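Local coordinates for protein probable uracil-DNA glycosylase (Acanthamoeba polyphaga mimivirus, PDB 5X55) that is a probable uracil-DNA glycosylase of a giant virus, a single-chain member of the uracil-DNA glycosylase superfamily built round a four-stranded parallel beta sheet, at residues T341-F345 against N346-H350; F292-G296 against A297-K301. All coordinates share one frame; numbering follows the deposited sequence.

Interaction 1: residues T341-F345 against N346-H350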
loop_
_atom_site.group_PDB
_atom_site.type_symbol
_atom_site.label_atom_id
_atom_site.label_comp_id
_atom_site.label_asym_id
_atom_site.label_seq_id
_atom_site.Cartn_x
_atom_site.Cartn_y
_atom_site.Cartn_z
ATOM N N THR A 341 11.443 18.876 10.431
ATOM C CA THR A 341 11.527 17.729 11.321
ATOM C C THR A 341 10.120 17.310 11.734
ATOM O O THR A 341 9.294 18.151 12.086
ATOM C CB THR A 341 12.384 18.061 12.542
ATOM O OG1 THR A 341 13.714 18.342 12.101
ATOM C CG2 THR A 341 12.453 16.885 13.484
ATOM N N TYR A 342 9.847 16.011 11.661
ATOM C CA TYR A 342 8.593 15.366 12.018
ATOM C C TYR A 342 8.859 14.339 13.102
ATOM O O TYR A 342 9.953 13.766 13.156
ATOM C CB TYR A 342 7.947 14.694 10.798
ATOM C CG TYR A 342 7.689 15.697 9.708
ATOM C CD1 TYR A 342 6.500 16.400 9.656
ATOM C CD2 TYR A 342 8.664 15.984 8.756
ATOM C CE1 TYR A 342 6.272 17.343 8.667
ATOM C CE2 TYR A 342 8.448 16.931 7.769
ATOM C CZ TYR A 342 7.251 17.610 7.731
ATOM O OH TYR A 342 7.028 18.558 6.756
ATOM N N PRO A 343 7.888 14.099 13.984
ATOM C CA PRO A 343 8.137 13.251 15.157
ATOM C C PRO A 343 8.376 11.795 14.792
ATOM O O PRO A 343 8.085 11.340 13.683
ATOM C CB PRO A 343 6.851 13.401 15.983
ATOM C CG PRO A 343 5.810 13.859 15.000
ATOM C CD PRO A 343 6.552 14.729 14.023
ATOM N N SER A 344 8.923 11.064 15.764
ATOM C CA SER A 344 9.139 9.635 15.611
ATOM C C SER A 344 7.811 8.877 15.563
ATOM O O SER A 344 6.815 9.268 16.178
ATOM C CB SER A 344 9.990 9.086 16.758
ATOM O OG SER A 344 9.281 9.122 17.973
ATOM N N PHE A 345 7.831 7.756 14.843
ATOM C CA PHE A 345 6.632 6.947 14.684
ATOM C C PHE A 345 6.026 6.572 16.029
ATOM O O PHE A 345 4.810 6.686 16.221
ATOM C CB PHE A 345 6.953 5.682 13.882
ATOM C CG PHE A 345 5.764 4.773 13.711
ATOM C CD1 PHE A 345 5.461 3.802 14.675
ATOM C CD2 PHE A 345 4.913 4.933 12.618
ATOM C CE1 PHE A 345 4.343 2.989 14.521
ATOM C CE2 PHE A 345 3.795 4.132 12.460
ATOM C CZ PHE A 345 3.512 3.150 13.406
ATOM N N ASN A 346 6.850 6.106 16.966
ATOM C CA ASN A 346 6.284 5.554 18.191
ATOM C C ASN A 346 5.790 6.617 19.167
ATOM O O ASN A 346 5.238 6.257 20.207
ATOM C CB ASN A 346 7.280 4.605 18.895
ATOM C CG ASN A 346 8.570 5.291 19.368
ATOM O OD1 ASN A 346 8.758 6.503 19.233
ATOM N ND2 ASN A 346 9.465 4.490 19.945
ATOM N N SER A 347 5.941 7.902 18.853
ATOM C CA SER A 347 5.458 8.966 19.723
ATOM C C SER A 347 4.131 9.570 19.268
ATOM O O SER A 347 3.550 10.360 20.013
ATOM C CB SER A 347 6.511 10.084 19.833
ATOM O OG SER A 347 6.522 10.883 18.660
ATOM N N VAL A 348 3.638 9.223 18.074
ATOM C CA VAL A 348 2.417 9.799 17.510
ATOM C C VAL A 348 1.293 8.791 17.642
ATOM O O VAL A 348 1.489 7.584 17.437
ATOM C CB VAL A 348 2.605 10.193 16.030
ATOM C CG1 VAL A 348 1.316 10.788 15.457
ATOM C CG2 VAL A 348 3.768 11.153 15.853
ATOM N N ASP A 349 0.102 9.278 17.981
ATOM C CA ASP A 349 -1.071 8.414 18.024
ATOM C C ASP A 349 -1.730 8.463 16.646
ATOM O O ASP A 349 -2.757 9.110 16.440
ATOM C CB ASP A 349 -2.005 8.854 19.135
ATOM C CG ASP A 349 -3.212 7.953 19.289
ATOM O OD1 ASP A 349 -3.286 6.895 18.636
ATOM O OD2 ASP A 349 -4.083 8.296 20.107
ATOM N N HIS A 350 -1.109 7.754 15.690
ATOM C CA HIS A 350 -1.582 7.780 14.303
ATOM C C HIS A 350 -3.061 7.435 14.206
ATOM O O HIS A 350 -3.842 8.148 13.562
ATOM C CB HIS A 350 -0.774 6.808 13.453
ATOM C CG HIS A 350 0.700 6.916 13.669
ATOM N ND1 HIS A 350 1.495 7.784 12.955
ATOM C CD2 HIS A 350 1.519 6.281 14.539
ATOM C CE1 HIS A 350 2.740 7.681 13.374
ATOM N NE2 HIS A 350 2.784 6.766 14.326
HETATM O O HOH W 1 9.366 12.824 18.347
#
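Ser344 O takes two bonds from Ser347, 3.0 Å from its OG and 3.1 Å from its N, both from the same face of the carbonyl plane. They fasten a short 3-10 turn that links strand 338-342 to helix 350-360 of the uracil-DNA glycosylase fold. The hydroxyl lies closer to the carbonyl plane than the amide, which sits well above it. Ser344 OG, turned between its own N and carbonyl carbon (chi1 69°), bonds Asn346 OD1 at 3.0 Å, almost in line with the amide C=O. Phe345 O accepts a 2.8 Å bond from His350 NE2, so this nitrogen carries the proton. The same imidazole lies over one face of the Phe345 ring in an offset stack, planes at 24° and centroids 4.2 Å apart. Bond and stack together fix the rotation of the imidazole. Val348 CB lies over its opposite face. Beyond the turn, Asp349 is the N-cap of helix 350-360, and its OD1 accepts from Gly352 N. Asn227 of helix 219-230 bonds Val348 O. Pro343 CG rests 3.5 Å from Val348 CG2.

Interaction 2: residues F292-G296 against A297-K301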
loop_
_atom_site.group_PDB
_atom_site.type_symbol
_atom_site.label_atom_id
_atom_site.label_comp_id
_atom_site.label_asym_id
_atom_site.label_seq_id
_atom_site.Cartn_x
_atom_site.Cartn_y
_atom_site.Cartn_z
ATOM N N PHE A 292 -4.523 11.013 4.656
ATOM C CA PHE A 292 -3.250 10.505 4.162
ATOM C C PHE A 292 -2.282 10.370 5.330
ATOM O O PHE A 292 -2.042 11.338 6.066
ATOM C CB PHE A 292 -2.658 11.424 3.082
ATOM C CG PHE A 292 -3.343 11.313 1.752
ATOM C CD1 PHE A 292 -4.517 12.004 1.503
ATOM C CD2 PHE A 292 -2.822 10.488 0.751
ATOM C CE1 PHE A 292 -5.172 11.894 0.281
ATOM C CE2 PHE A 292 -3.468 10.360 -0.488
ATOM C CZ PHE A 292 -4.654 11.064 -0.721
ATOM N N VAL A 293 -1.736 9.169 5.495
ATOM C CA VAL A 293 -0.773 8.857 6.544
ATOM C C VAL A 293 0.587 8.687 5.886
ATOM O O VAL A 293 0.766 7.796 5.045
ATOM C CB VAL A 293 -1.179 7.591 7.308
ATOM C CG1 VAL A 293 -0.150 7.259 8.337
ATOM C CG2 VAL A 293 -2.524 7.779 7.939
ATOM N N ALA A 294 1.543 9.545 6.258
ATOM C CA ALA A 294 2.871 9.567 5.650
ATOM C C ALA A 294 3.898 9.071 6.669
ATOM O O ALA A 294 4.315 9.813 7.563
ATOM C CB ALA A 294 3.216 10.970 5.148
ATOM N N TRP A 295 4.312 7.812 6.531
ATOM C CA TRP A 295 5.335 7.234 7.386
ATOM C C TRP A 295 6.661 7.196 6.609
ATOM O O TRP A 295 6.838 6.375 5.698
ATOM C CB TRP A 295 4.906 5.847 7.846
ATOM C CG TRP A 295 3.706 5.796 8.792
ATOM C CD1 TRP A 295 3.274 6.770 9.657
ATOM C CD2 TRP A 295 2.805 4.682 8.959
ATOM N NE1 TRP A 295 2.159 6.324 10.355
ATOM C CE2 TRP A 295 1.857 5.050 9.941
ATOM C CE3 TRP A 295 2.718 3.410 8.373
ATOM C CZ2 TRP A 295 0.833 4.199 10.341
ATOM C CZ3 TRP A 295 1.693 2.553 8.784
ATOM C CH2 TRP A 295 0.763 2.959 9.753
ATOM N N GLY A 296 7.596 8.076 6.977
ATOM C CA GLY A 296 8.863 8.180 6.288
ATOM C C GLY A 296 8.865 9.259 5.212
ATOM O O GLY A 296 7.831 9.794 4.797
ATOM N N ALA A 297 10.075 9.574 4.747
ATOM C CA ALA A 297 10.274 10.730 3.873
ATOM C C ALA A 297 9.704 10.499 2.477
ATOM O O ALA A 297 9.136 11.415 1.868
ATOM C CB ALA A 297 11.765 11.064 3.799
ATOM N N HIS A 298 9.838 9.282 1.961
ATOM C CA HIS A 298 9.297 8.953 0.646
ATOM C C HIS A 298 7.768 9.102 0.600
ATOM O O HIS A 298 7.214 9.743 -0.306
ATOM C CB HIS A 298 9.715 7.528 0.277
ATOM C CG HIS A 298 9.078 7.044 -0.979
ATOM N ND1 HIS A 298 9.489 7.469 -2.223
ATOM C CD2 HIS A 298 8.004 6.246 -1.184
ATOM C CE1 HIS A 298 8.716 6.921 -3.147
ATOM N NE2 HIS A 298 7.812 6.171 -2.543
ATOM N N ALA A 299 7.068 8.506 1.567
ATOM C CA ALA A 299 5.614 8.658 1.615
ATOM C C ALA A 299 5.227 10.127 1.769
ATOM O O ALA A 299 4.228 10.581 1.197
ATOM C CB ALA A 299 5.040 7.808 2.753
ATOM N N HIS A 300 6.036 10.892 2.508
ATOM C CA HIS A 300 5.757 12.306 2.735
ATOM C C HIS A 300 5.891 13.118 1.449
ATOM O O HIS A 300 5.054 13.998 1.160
ATOM C CB HIS A 300 6.704 12.838 3.804
ATOM C CG HIS A 300 6.480 14.279 4.129
ATOM N ND1 HIS A 300 7.504 15.198 4.196
ATOM C CD2 HIS A 300 5.340 14.963 4.386
ATOM C CE1 HIS A 300 7.007 16.381 4.504
ATOM N NE2 HIS A 300 5.698 16.265 4.628
ATOM N N LYS A 301 6.944 12.844 0.675
ATOM C CA LYS A 301 7.038 13.444 -0.647
ATOM C C LYS A 301 5.781 13.150 -1.438
ATOM O O LYS A 301 5.154 14.063 -1.989
ATOM C CB LYS A 301 8.270 12.936 -1.392
ATOM C CG LYS A 301 8.234 13.303 -2.880
ATOM C CD LYS A 301 9.610 13.210 -3.532
ATOM C CE LYS A 301 10.019 11.760 -3.794
ATOM N NZ LYS A 301 9.080 11.095 -4.739
HETATM O O HOH W 2 8.331 6.625 3.480
#
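Strand 292-295 ends at Gly296, and the chain doubles back into helix 297-301, whose axis runs at 145° to the strand and comes within 5.9 Å of it. Gly296 is the N-cap residue. This is the strand-to-helix half of a beta-alpha-beta unit that continues into strand 312-316 of the parallel sheet. Gly296 has a positive phi of 95°, and at its backbone angles a CB would press against the carbonyl oxygen of Trp295. Glycine therefore suits the turn. Gly296 O accepts from His300 N at 3.1 Å, with the donor tilted somewhat from the carbonyl plane. The side chains between helix and strand are small: Ala294 and Ala299. Ala294 CB points at the helix and meets its backbone at Ala299 and His300, 3.8 Å from His300 CA. Ala299 CB points back at the strand and lies 3.7 Å from Trp295 O. Ala294 CB and Ala299 CB are 4.4 Å apart. The CB of Trp295 points away from the helix, and Val293 CG1 lies over one indole face, offset toward its rim. His300 CG stands anti to the backbone N (chi1 -179°). The imidazole thus leaves the strand-helix corner, and its ND1 bonds Ser330 OG on strand 328-332. His298 NE2 bonds Ser256 OG just after strand 251-255. Water 2 bridges the start of the helix: it donates to Trp295 O at 2.7 Å and accepts from Ala299 N at 3.0 Å.

How the interactions relate
Interaction 2 comes first along the chain, and the turn of interaction 1 packs against it from later in the sequence. Their centres are 12 Å apart. Trp295, whose CB points away from helix 297-301, joins the two contacts. Its indole meets the rings of both Phe345 and His350 edge-to-face, with Trp295 CE2 3.3 Å from Phe345 CE2 and Trp295 NE1 3.1 Å from His350 ND1. The stacked pair of interaction 1 is thus set against the end of strand 291-295. A second joint pairs Tyr342 with His300, also edge-to-face, and puts Tyr342 OH 3.1 Å from His300 CE1. Strand 312-316 touches side chains of both contacts.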